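PDB 7DRY: CMP/dCMP-type deaminase domain-containing protein from Aspergillus oryzae RIB40, which probably deaminates a pyrimidine intermediate of riboflavin biosynthesis, as a zinc-dependent enzyme with the cytidine deaminase (CDA) fold. Local coordinates for residues A[72-77]-A[82-87]; A[99-104]-A[111-116]; A[170-175]-A[179-184]. One frame throughout, in Å; residues are numbered along the deposited sequence.

Interaction 1 (A[72-77]-A[82-87])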
ATOM      1  N   ALA A  72       4.000  -5.561  15.311  1.00 10.27           N
ATOM      2  CA  ALA A  72       3.466  -5.677  16.665  1.00 10.15           C
ATOM      3  C   ALA A  72       3.145  -7.124  17.011  1.00  9.38           C
ATOM      4  O   ALA A  72       3.440  -7.589  18.117  1.00 10.58           O
ATOM      5  CB  ALA A  72       2.215  -4.805  16.815  1.00 10.00           C
ATOM      6  N   VAL A  73       2.523  -7.848  16.086  1.00  9.30           N
ATOM      7  CA  VAL A  73       2.200  -9.247  16.343  1.00  9.79           C
ATOM      8  C   VAL A  73       3.462 -10.070  16.575  1.00 12.47           C
ATOM      9  O   VAL A  73       3.458 -11.022  17.365  1.00 14.20           O
ATOM     10  CB  VAL A  73       1.325  -9.777  15.187  1.00 11.00           C
ATOM     11  CG1 VAL A  73       1.254 -11.279  15.176  1.00 12.38           C
ATOM     12  CG2 VAL A  73      -0.078  -9.164  15.293  1.00 11.94           C
ATOM     13  N   HIS A  74       4.566  -9.692  15.933  1.00 10.59           N
ATOM     14  CA  HIS A  74       5.830 -10.407  16.024  1.00 12.04           C
ATOM     15  C   HIS A  74       6.815  -9.761  16.986  1.00 13.66           C
ATOM     16  O   HIS A  74       8.000 -10.111  16.971  1.00 16.58           O
ATOM     17  CB  HIS A  74       6.422 -10.588  14.627  1.00 12.84           C
ATOM     18  CG  HIS A  74       5.639 -11.551  13.794  1.00 13.68           C
ATOM     19  ND1 HIS A  74       5.985 -12.880  13.679  1.00 19.74           N
ATOM     20  CD2 HIS A  74       4.486 -11.400  13.100  1.00 12.45           C
ATOM     21  CE1 HIS A  74       5.096 -13.497  12.921  1.00 19.20           C
ATOM     22  NE2 HIS A  74       4.169 -12.625  12.569  1.00 15.06           N
ATOM     23  N   SER A  75       6.350  -8.839  17.833  1.00 11.87           N
ATOM     24  CA  SER A  75       7.152  -8.307  18.935  1.00 14.63           C
ATOM     25  C   SER A  75       8.465  -7.663  18.482  1.00 15.26           C
ATOM     26  O   SER A  75       9.502  -7.831  19.125  1.00 19.01           O
ATOM     27  CB  SER A  75       7.387  -9.362  20.019  1.00 19.24           C
ATOM     28  OG  SER A  75       7.654  -8.756  21.271  1.00 29.35           O
ATOM     29  N   VAL A  76       8.429  -6.914  17.384  1.00 13.15           N
ATOM     30  CA  VAL A  76       9.596  -6.126  16.981  1.00 14.52           C
ATOM     31  C   VAL A  76       9.164  -4.697  16.685  1.00 13.36           C
ATOM     32  O   VAL A  76       7.997  -4.461  16.320  1.00 13.51           O
ATOM     33  CB  VAL A  76      10.337  -6.733  15.776  1.00 15.51           C
ATOM     34  CG1 VAL A  76      10.905  -8.107  16.111  1.00 17.22           C
ATOM     35  CG2 VAL A  76       9.440  -6.784  14.540  1.00 14.08           C
ATOM     36  N   PRO A  77      10.065  -3.721  16.831  1.00 18.04           N
ATOM     37  CA  PRO A  77       9.756  -2.363  16.373  1.00 17.69           C
ATOM     38  C   PRO A  77       9.442  -2.366  14.884  1.00 16.82           C
ATOM     39  O   PRO A  77       9.928  -3.204  14.123  1.00 15.85           O
ATOM     40  CB  PRO A  77      11.048  -1.584  16.664  1.00 19.27           C
ATOM     41  CG  PRO A  77      11.826  -2.426  17.625  1.00 26.92           C
ATOM     42  CD  PRO A  77      11.443  -3.843  17.338  1.00 20.10           C
ATOM     43  N   TRP A  82      11.400  -5.963   8.764  1.00 13.28           N
ATOM     44  CA  TRP A  82      12.122  -6.753   7.776  1.00 12.77           C
ATOM     45  C   TRP A  82      12.644  -8.059   8.360  1.00 14.68           C
ATOM     46  O   TRP A  82      12.735  -9.064   7.649  1.00 16.89           O
ATOM     47  CB  TRP A  82      13.273  -5.928   7.195  1.00 15.34           C
ATOM     48  CG  TRP A  82      14.481  -5.717   8.103  1.00 16.14           C
ATOM     49  CD1 TRP A  82      14.723  -4.651   8.935  1.00 17.06           C
ATOM     50  CD2 TRP A  82      15.619  -6.580   8.223  1.00 20.09           C
ATOM     51  NE1 TRP A  82      15.941  -4.811   9.571  1.00 19.44           N
ATOM     52  CE2 TRP A  82      16.504  -5.988   9.151  1.00 21.71           C
ATOM     53  CE3 TRP A  82      15.973  -7.802   7.642  1.00 19.95           C
ATOM     54  CZ2 TRP A  82      17.714  -6.580   9.509  1.00 24.54           C
ATOM     55  CZ3 TRP A  82      17.172  -8.385   7.999  1.00 24.90           C
ATOM     56  CH2 TRP A  82      18.026  -7.775   8.922  1.00 27.23           C
ATOM     57  N   GLU A  83      12.989  -8.071   9.653  1.00 15.46           N
ATOM     58  CA  GLU A  83      13.595  -9.253  10.255  1.00 14.79           C
ATOM     59  C   GLU A  83      12.610 -10.403  10.406  1.00 15.17           C
ATOM     60  O   GLU A  83      13.040 -11.552  10.563  1.00 18.47           O
ATOM     61  CB  GLU A  83      14.123  -8.923  11.653  1.00 19.45           C
ATOM     62  CG  GLU A  83      15.167  -7.828  11.711  1.00 21.80           C
ATOM     63  CD  GLU A  83      15.587  -7.502  13.140  1.00 29.92           C
ATOM     64  OE1 GLU A  83      15.099  -8.161  14.081  1.00 34.29           O
ATOM     65  OE2 GLU A  83      16.390  -6.566  13.313  1.00 30.62           O
ATOM     66  N   VAL A  84      11.311 -10.122  10.376  1.00 15.80           N
ATOM     67  CA  VAL A  84      10.290 -11.111  10.709  1.00 14.05           C
ATOM     68  C   VAL A  84       9.334 -11.416   9.566  1.00 13.14           C
ATOM     69  O   VAL A  84       8.573 -12.391   9.668  1.00 14.66           O
ATOM     70  CB  VAL A  84       9.495 -10.732  11.977  1.00 13.77           C
ATOM     71  CG1 VAL A  84      10.413 -10.721  13.201  1.00 16.91           C
ATOM     72  CG2 VAL A  84       8.812  -9.391  11.792  1.00 13.90           C
ATOM     73  N   LEU A  85       9.314 -10.620   8.499  1.00 13.24           N
ATOM     74  CA  LEU A  85       8.427 -10.931   7.389  1.00 12.82           C
ATOM     75  C   LEU A  85       8.839 -12.259   6.752  1.00 12.79           C
ATOM     76  O   LEU A  85      10.027 -12.616   6.740  1.00 14.68           O
ATOM     77  CB  LEU A  85       8.486  -9.837   6.332  1.00 13.06           C
ATOM     78  CG  LEU A  85       7.728  -8.567   6.709  1.00 12.08           C
ATOM     79  CD1 LEU A  85       8.131  -7.438   5.754  1.00 15.52           C
ATOM     80  CD2 LEU A  85       6.220  -8.796   6.708  1.00 12.85           C
ATOM     81  N   PRO A  86       7.880 -13.004   6.200  1.00 12.73           N
ATOM     82  CA  PRO A  86       8.217 -14.288   5.569  1.00 14.99           C
ATOM     83  C   PRO A  86       9.231 -14.116   4.451  1.00 13.84           C
ATOM     84  O   PRO A  86       9.216 -13.126   3.715  1.00 14.67           O
ATOM     85  CB  PRO A  86       6.874 -14.769   5.008  1.00 16.47           C
ATOM     86  CG  PRO A  86       5.850 -14.067   5.800  1.00 14.39           C
ATOM     87  CD  PRO A  86       6.432 -12.731   6.163  1.00 13.08           C
ATOM     88  N   SER A  87      10.103 -15.119   4.318  1.00 14.26           N
ATOM     89  CA  SER A  87      11.118 -15.133   3.271  1.00 14.99           C
ATOM     90  C   SER A  87      11.365 -16.607   2.945  1.00 18.90           C
ATOM     91  O   SER A  87      12.295 -17.228   3.456  1.00 25.23           O
ATOM     92  CB  SER A  87      12.391 -14.429   3.723  1.00 17.60           C
ATOM     93  OG  SER A  87      13.277 -14.245   2.630  1.00 21.33           O
TER

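Interaction 2 (A[99-104]-A[111-116]). With ZN (zinc ion), chain B.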
ATOM      1  N   MET A  99      -3.955   3.121  -3.574  1.00 11.54           N
ATOM      2  CA  MET A  99      -3.236   4.201  -4.239  1.00 11.93           C
ATOM      3  C   MET A  99      -1.740   3.909  -4.275  1.00 14.83           C
ATOM      4  O   MET A  99      -1.220   3.136  -3.469  1.00 13.43           O
ATOM      5  CB  MET A  99      -3.497   5.533  -3.523  1.00 12.31           C
ATOM      6  CG  MET A  99      -4.979   5.920  -3.466  1.00 13.12           C
ATOM      7  SD  MET A  99      -5.272   7.570  -2.829  1.00 15.25           S
ATOM      8  CE  MET A  99      -4.739   8.589  -4.213  1.00 15.35           C
ATOM      9  N   GLU A 100      -1.058   4.532  -5.240  1.00 13.84           N
ATOM     10  CA  GLU A 100       0.383   4.380  -5.394  1.00 15.49           C
ATOM     11  C   GLU A 100       1.086   4.690  -4.069  1.00 14.13           C
ATOM     12  O   GLU A 100       0.770   5.700  -3.434  1.00 14.56           O
ATOM     13  CB  GLU A 100       0.864   5.379  -6.453  1.00 15.23           C
ATOM     14  CG  GLU A 100       2.368   5.436  -6.636  1.00 18.10           C
ATOM     15  CD  GLU A 100       2.791   6.605  -7.504  1.00 22.88           C
ATOM     16  OE1 GLU A 100       1.909   7.362  -7.950  1.00 29.99           O
ATOM     17  OE2 GLU A 100       4.006   6.778  -7.731  1.00 22.34           O
ATOM     18  N   PRO A 101       2.027   3.855  -3.626  1.00 12.81           N
ATOM     19  CA  PRO A 101       2.763   4.179  -2.392  1.00 12.46           C
ATOM     20  C   PRO A 101       3.538   5.484  -2.515  1.00 12.92           C
ATOM     21  O   PRO A 101       4.173   5.762  -3.535  1.00 14.52           O
ATOM     22  CB  PRO A 101       3.710   2.984  -2.211  1.00 16.03           C
ATOM     23  CG  PRO A 101       3.692   2.253  -3.519  1.00 25.90           C
ATOM     24  CD  PRO A 101       2.370   2.524  -4.151  1.00 15.78           C
ATOM     25  N   CYS A 102       3.490   6.281  -1.455  1.00 13.00           N
ATOM     26  CA  CYS A 102       4.103   7.598  -1.503  1.00 14.41           C
ATOM     27  C   CYS A 102       5.624   7.514  -1.424  1.00 16.33           C
ATOM     28  O   CYS A 102       6.201   6.633  -0.770  1.00 16.26           O
ATOM     29  CB  CYS A 102       3.563   8.507  -0.395  1.00 15.75           C
ATOM     30  SG  CYS A 102       3.906   7.980   1.335  1.00 14.49           S
ATOM     31  N   GLY A 103       6.270   8.455  -2.105  1.00 16.22           N
ATOM     32  CA  GLY A 103       7.712   8.575  -2.039  1.00 19.31           C
ATOM     33  C   GLY A 103       8.155   9.840  -1.340  1.00 19.22           C
ATOM     34  O   GLY A 103       9.352  10.066  -1.133  1.00 21.68           O
ATOM     35  N   LYS A 104       7.182  10.674  -0.978  1.00 19.90           N
ATOM     36  CA  LYS A 104       7.394  11.928  -0.278  1.00 22.97           C
ATOM     37  C   LYS A 104       6.152  12.174   0.564  1.00 21.03           C
ATOM     38  O   LYS A 104       5.041  11.837   0.145  1.00 21.35           O
ATOM     39  CB  LYS A 104       7.587  13.079  -1.274  1.00 27.45           C
ATOM     40  CG  LYS A 104       7.921  14.411  -0.635  1.00 42.99           C
ATOM     41  CD  LYS A 104       8.755  15.281  -1.567  1.00 53.60           C
ATOM     42  CE  LYS A 104       8.705  16.743  -1.150  1.00 59.71           C
ATOM     43  NZ  LYS A 104       7.698  17.506  -1.938  1.00 59.34           N
ATOM     44  N   PRO A 111       8.386   8.053   4.032  1.00 17.07           N
ATOM     45  CA  PRO A 111       7.361   7.677   3.055  1.00 15.91           C
ATOM     46  C   PRO A 111       7.241   6.163   2.912  1.00 15.33           C
ATOM     47  O   PRO A 111       8.084   5.379   3.352  1.00 15.49           O
ATOM     48  CB  PRO A 111       7.818   8.347   1.759  1.00 16.93           C
ATOM     49  CG  PRO A 111       8.716   9.465   2.217  1.00 20.15           C
ATOM     50  CD  PRO A 111       9.421   8.909   3.426  1.00 18.55           C
ATOM     51  N   CYS A 112       6.158   5.755   2.261  1.00 13.58           N
ATOM     52  CA  CYS A 112       5.785   4.347   2.263  1.00 13.25           C
ATOM     53  C   CYS A 112       6.713   3.531   1.372  1.00 13.49           C
ATOM     54  O   CYS A 112       7.025   2.381   1.688  1.00 13.43           O
ATOM     55  CB  CYS A 112       4.345   4.237   1.772  1.00 14.80           C
ATOM     56  SG  CYS A 112       3.152   4.657   3.056  1.00 13.31           S
ATOM     57  N   VAL A 113       7.178   4.110   0.261  1.00 15.48           N
ATOM     58  CA  VAL A 113       8.088   3.374  -0.615  1.00 16.00           C
ATOM     59  C   VAL A 113       9.365   3.009   0.127  1.00 15.99           C
ATOM     60  O   VAL A 113       9.900   1.902  -0.030  1.00 14.46           O
ATOM     61  CB  VAL A 113       8.360   4.160  -1.912  1.00 19.63           C
ATOM     62  CG1 VAL A 113       9.543   3.568  -2.662  1.00 27.44           C
ATOM     63  CG2 VAL A 113       7.130   4.152  -2.795  1.00 21.50           C
ATOM     64  N   GLN A 114       9.859   3.916   0.972  1.00 15.89           N
ATOM     65  CA  GLN A 114      11.059   3.623   1.745  1.00 16.32           C
ATOM     66  C   GLN A 114      10.803   2.530   2.777  1.00 16.35           C
ATOM     67  O   GLN A 114      11.674   1.684   3.015  1.00 17.22           O
ATOM     68  CB  GLN A 114      11.575   4.906   2.395  1.00 18.95           C
ATOM     69  CG  GLN A 114      12.220   5.905   1.410  1.00 24.80           C
ATOM     70  CD  GLN A 114      11.220   6.862   0.759  1.00 24.87           C
ATOM     71  OE1 GLN A 114      10.055   6.529   0.561  1.00 26.41           O
ATOM     72  NE2 GLN A 114      11.684   8.065   0.421  1.00 29.50           N
ATOM     73  N   ARG A 115       9.615   2.528   3.401  1.00 14.55           N
ATOM     74  CA  ARG A 115       9.242   1.431   4.296  1.00 14.88           C
ATOM     75  C   ARG A 115       9.202   0.103   3.549  1.00 14.07           C
ATOM     76  O   ARG A 115       9.591  -0.938   4.092  1.00 14.80           O
ATOM     77  CB  ARG A 115       7.879   1.689   4.947  1.00 13.80           C
ATOM     78  CG  ARG A 115       7.820   2.900   5.843  1.00 15.59           C
ATOM     79  CD  ARG A 115       6.416   3.038   6.458  1.00 16.04           C
ATOM     80  NE  ARG A 115       6.262   4.390   6.957  1.00 18.15           N
ATOM     81  CZ  ARG A 115       6.686   4.807   8.146  1.00 21.08           C
ATOM     82  NH1 ARG A 115       6.543   6.079   8.484  1.00 24.40           N
ATOM     83  NH2 ARG A 115       7.222   3.950   9.002  1.00 22.20           N
ATOM     84  N   ILE A 116       8.735   0.125   2.298  1.00 12.22           N
ATOM     85  CA  ILE A 116       8.675  -1.091   1.490  1.00 11.48           C
ATOM     86  C   ILE A 116      10.079  -1.547   1.097  1.00 13.99           C
ATOM     87  O   ILE A 116      10.422  -2.731   1.209  1.00 13.40           O
ATOM     88  CB  ILE A 116       7.783  -0.850   0.260  1.00 12.29           C
ATOM     89  CG1 ILE A 116       6.320  -0.717   0.676  1.00 13.46           C
ATOM     90  CG2 ILE A 116       7.976  -1.958  -0.781  1.00 14.67           C
ATOM     91  CD1 ILE A 116       5.469  -0.049  -0.389  1.00 14.98           C
TER
HETATM   92 ZN    ZN B 300       2.346   6.604   2.106  1.00 14.13          ZN
HETATM   93  O   HOH W   1       0.544   6.593   0.332  1.00 16.83           O

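Interaction 3 (A[170-175]-A[179-184])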
ATOM      1  N   VAL A 170     -13.395   7.301  -2.125  1.00 12.79           N
ATOM      2  CA  VAL A 170     -13.164   6.870  -0.754  1.00 12.72           C
ATOM      3  C   VAL A 170     -11.985   7.628  -0.157  1.00 13.16           C
ATOM      4  O   VAL A 170     -12.057   8.144   0.966  1.00 13.38           O
ATOM      5  CB  VAL A 170     -12.950   5.349  -0.717  1.00 11.87           C
ATOM      6  CG1 VAL A 170     -12.415   4.906   0.650  1.00 13.20           C
ATOM      7  CG2 VAL A 170     -14.252   4.617  -1.080  1.00 13.31           C
ATOM      8  N   ALA A 171     -10.897   7.739  -0.918  1.00 12.09           N
ATOM      9  CA  ALA A 171      -9.667   8.315  -0.383  1.00 12.45           C
ATOM     10  C   ALA A 171      -9.881   9.726   0.150  1.00 13.90           C
ATOM     11  O   ALA A 171      -9.370  10.074   1.223  1.00 13.76           O
ATOM     12  CB  ALA A 171      -8.584   8.323  -1.456  1.00 13.48           C
ATOM     13  N   VAL A 172     -10.599  10.569  -0.591  1.00 14.45           N
ATOM     14  CA  VAL A 172     -10.714  11.988  -0.244  1.00 14.71           C
ATOM     15  C   VAL A 172     -12.069  12.327   0.388  1.00 15.31           C
ATOM     16  O   VAL A 172     -12.480  13.493   0.379  1.00 16.85           O
ATOM     17  CB  VAL A 172     -10.375  12.916  -1.423  1.00 15.76           C
ATOM     18  CG1 VAL A 172      -8.977  12.616  -1.953  1.00 18.68           C
ATOM     19  CG2 VAL A 172     -11.422  12.796  -2.522  1.00 20.27           C
ATOM     20  N   ALA A 173     -12.751  11.336   0.963  1.00 15.19           N
ATOM     21  CA  ALA A 173     -14.096  11.527   1.502  1.00 16.50           C
ATOM     22  C   ALA A 173     -14.170  12.655   2.522  1.00 18.42           C
ATOM     23  O   ALA A 173     -15.209  13.312   2.642  1.00 22.32           O
ATOM     24  CB  ALA A 173     -14.545  10.231   2.176  1.00 18.82           C
ATOM     25  N   GLY A 174     -13.102  12.875   3.282  1.00 18.97           N
ATOM     26  CA  GLY A 174     -13.129  13.908   4.294  1.00 21.10           C
ATOM     27  C   GLY A 174     -12.771  15.298   3.823  1.00 23.97           C
ATOM     28  O   GLY A 174     -12.799  16.238   4.626  1.00 26.76           O
ATOM     29  N   HIS A 175     -12.452  15.467   2.542  1.00 21.68           N
ATOM     30  CA  HIS A 175     -11.965  16.741   2.034  1.00 22.47           C
ATOM     31  C   HIS A 175     -13.108  17.678   1.678  1.00 24.58           C
ATOM     32  O   HIS A 175     -14.188  17.247   1.268  1.00 23.76           O
ATOM     33  CB  HIS A 175     -11.114  16.529   0.787  1.00 21.67           C
ATOM     34  CG  HIS A 175      -9.865  15.748   1.037  1.00 21.75           C
ATOM     35  ND1 HIS A 175      -8.836  15.684   0.124  1.00 21.69           N
ATOM     36  CD2 HIS A 175      -9.481  14.995   2.094  1.00 23.65           C
ATOM     37  CE1 HIS A 175      -7.872  14.918   0.606  1.00 22.03           C
ATOM     38  NE2 HIS A 175      -8.240  14.485   1.798  1.00 19.39           N
ATOM     39  N   GLU A 179     -15.380  16.206  -4.603  1.00 26.68           N
ATOM     40  CA  GLU A 179     -15.823  15.813  -5.938  1.00 26.98           C
ATOM     41  C   GLU A 179     -15.016  16.518  -7.016  1.00 32.06           C
ATOM     42  O   GLU A 179     -14.666  15.911  -8.035  1.00 29.93           O
ATOM     43  CB  GLU A 179     -17.323  16.053  -6.113  1.00 29.97           C
ATOM     44  CG  GLU A 179     -18.214  15.164  -5.249  1.00 29.20           C
ATOM     45  CD  GLU A 179     -17.657  13.758  -5.042  1.00 36.77           C
ATOM     46  OE1 GLU A 179     -17.616  13.292  -3.878  1.00 36.87           O
ATOM     47  OE2 GLU A 179     -17.272  13.113  -6.041  1.00 29.38           O
ATOM     48  N   GLU A 180     -14.702  17.794  -6.798  1.00 30.50           N
ATOM     49  CA  GLU A 180     -13.826  18.516  -7.711  1.00 32.86           C
ATOM     50  C   GLU A 180     -12.431  17.905  -7.719  1.00 34.20           C
ATOM     51  O   GLU A 180     -11.801  17.783  -8.776  1.00 33.21           O
ATOM     52  CB  GLU A 180     -13.788  19.987  -7.297  1.00 35.56           C
ATOM     53  CG  GLU A 180     -15.113  20.730  -7.510  1.00 40.24           C
ATOM     54  CD  GLU A 180     -16.126  20.574  -6.370  1.00 37.61           C
ATOM     55  OE1 GLU A 180     -15.914  19.750  -5.455  1.00 37.28           O
ATOM     56  OE2 GLU A 180     -17.149  21.295  -6.395  1.00 44.82           O
ATOM     57  N   GLU A 181     -11.952  17.476  -6.549  1.00 30.15           N
ATOM     58  CA  GLU A 181     -10.634  16.854  -6.439  1.00 29.66           C
ATOM     59  C   GLU A 181     -10.594  15.495  -7.135  1.00 27.98           C
ATOM     60  O   GLU A 181      -9.589  15.140  -7.764  1.00 31.18           O
ATOM     61  CB  GLU A 181     -10.264  16.729  -4.961  1.00 33.53           C
ATOM     62  CG  GLU A 181      -8.942  16.055  -4.675  1.00 35.63           C
ATOM     63  CD  GLU A 181      -8.532  16.165  -3.213  1.00 47.10           C
ATOM     64  OE1 GLU A 181      -7.421  15.702  -2.874  1.00 49.60           O
ATOM     65  OE2 GLU A 181      -9.312  16.715  -2.406  1.00 39.84           O
ATOM     66  N   VAL A 182     -11.672  14.713  -7.023  1.00 26.30           N
ATOM     67  CA  VAL A 182     -11.741  13.446  -7.744  1.00 25.40           C
ATOM     68  C   VAL A 182     -11.662  13.676  -9.249  1.00 27.36           C
ATOM     69  O   VAL A 182     -10.994  12.927  -9.970  1.00 27.68           O
ATOM     70  CB  VAL A 182     -13.004  12.665  -7.333  1.00 24.16           C
ATOM     71  CG1 VAL A 182     -13.217  11.456  -8.241  1.00 24.15           C
ATOM     72  CG2 VAL A 182     -12.893  12.221  -5.878  1.00 22.89           C
ATOM     73  N   LYS A 183     -12.329  14.720  -9.748  1.00 30.19           N
ATOM     74  CA  LYS A 183     -12.197  15.070 -11.161  1.00 39.09           C
ATOM     75  C   LYS A 183     -10.753  15.360 -11.533  1.00 35.15           C
ATOM     76  O   LYS A 183     -10.243  14.844 -12.535  1.00 37.04           O
ATOM     77  CB  LYS A 183     -13.047  16.288 -11.500  1.00 48.46           C
ATOM     78  CG  LYS A 183     -14.495  16.121 -11.217  1.00 49.99           C
ATOM     79  CD  LYS A 183     -15.307  16.637 -12.381  1.00 63.30           C
ATOM     80  CE  LYS A 183     -16.608  15.882 -12.452  1.00 65.94           C
ATOM     81  NZ  LYS A 183     -17.385  16.118 -11.207  1.00 63.86           N
ATOM     82  N   ALA A 184     -10.090  16.225 -10.763  1.00 34.14           N
ATOM     83  CA  ALA A 184      -8.713  16.581 -11.082  1.00 38.15           C
ATOM     84  C   ALA A 184      -7.840  15.339 -11.182  1.00 35.47           C
ATOM     85  O   ALA A 184      -7.009  15.220 -12.090  1.00 37.30           O
ATOM     86  CB  ALA A 184      -8.165  17.548 -10.033  1.00 40.06           C
TER

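Interaction 1 (A[72-77]-A[82-87])
V84, which lies against both H74 and V76, has its carbonyl oxygen hydrogen-bonded by the hydroxyl of Y70, one turn back on the helix that H74 follows. That bond ties the loop 82-87 to the end of helix 62-73, and the ring of Y70 also stacks on that of H74. Across the contact itself only carbon atoms meet. The two valines approach tip to tip, like branch on like branch: V76 CG2 is 3.8 Å from V84 CG2, and V76 CG1 is 3.9 Å from V84 CG1. Their first torsions are almost equal (-63° for V76, -64° for V84), each placing CG1 anti to the carbonyl carbon and aiming both methyls across the gap. H74 adds its CB, 3.9 Å from V84 CG2. V76 follows a Schellman motif that ends the helix: S75, with positive phi (58°), donates from N to A72 O at 3.2 Å, and V76 N to A71 O. No hydrogen bond or salt bridge crosses between 72-77 and 82-87, and 166 Å² is buried, which implies a modest surface contact held by dispersion and the hydrophobic effect, while bonds such as Y70 to V84 O hold the loop from outside.

Interaction 2 (A[99-104]-A[111-116])
C102 turns its SG between its own backbone N and carbonyl carbon (chi1 63°), whereas C112 sets SG anti to its carbonyl carbon (chi1 -79°); these two settings bring both sulfurs onto one zinc ion. The metal lies 2.2 Å from C102 SG and 2.3 Å from C112 SG, with H61 ND1 and a water completing the coordination. The loop is bonded to the start of helix 112-117, for which P111 is the N-cap residue. C112 N donates to C102 SG at 3.3 Å, a fairly straight bond (160°). That N-H would be expected to ease negative charge on the zinc-bound sulfur. V113 N reaches C102 O at 2.9 Å, almost in line with the carbonyl. Q114, bent at its second torsion, makes a weak bond from NE2 to G103 O at 3.4 Å. P101 crosses V113, CB to CG2 3.7 Å, and its CB also meets I116 CD1 at 4.0 Å, while its ring touches E63. One cysteine from the loop after a strand and one from the first turn of the next helix, sharing zinc with the histidine of an H-A-E sequence, form the zinc site characteristic of CDA-fold deaminases.

Interaction 3 (A[170-175]-A[179-184])
E181 reaches H175 with a fully stretched side chain: CG is anti to the backbone N (chi1 178°) and the chain stays extended beyond it, which carries the carboxylate to the ND1 edge of the imidazole. OE2 accepts a hydrogen bond from H175 ND1 at 2.8 Å, with an N-H...O angle of 161°. The oxygen sits close to the ring plane, while the nitrogen meets it on the syn side and somewhat out of the carboxylate plane. The two flat groups are therefore twisted, their planes 36° apart, and OE1 also stays at the ring edge. H175 CG, anti to its own carbonyl carbon, turns the ring back over V172, whose CB lies over one face, offset toward the rim. Between these residues runs a type I turn, V172 to H175, closed by H175 N to V172 O at 2.9 Å. It forms part of the short link between helix 164-171 and helix 178-187, the last two helices of the modelled chain, and the His-carboxylate bond ties this link to helix 178-187. V172 divides its branches between the two neighbours on the second helix. CG1 lies 3.6 Å from E181 OE1, against the carboxylate, and V172 CG2 touches V182 CG2 at 3.7 Å. V182 also packs on L168 and E169. At the far side of the imidazole NE2 bonds to N25 O, and F26 meets the ring edge-to-face. With both nitrogens directed at oxygen acceptors, the buried H175 may well be an imidazolium paired with E181.

The three contacts follow one another along the chain, and interaction 2 alone holds zinc ligands. Helix 62-73 connects it with interaction 1: H61 just precedes that helix and E63 lies in its first turn, near the metal, its far end running into 72-77. Interactions 1 and 2 have centres about 19 Å and nearest atoms about 7 Å apart. Interaction 3, its centre about 20 Å from that of interaction 2, touches it where M99 SD lies 3.7 Å from A171 CB, although neither residue joins its own contact; the H175 side chain stays about 13 Å from the zinc ion. Interactions 1 and 3, centres about 35 Å apart, lie on opposite sides of the chain's centre.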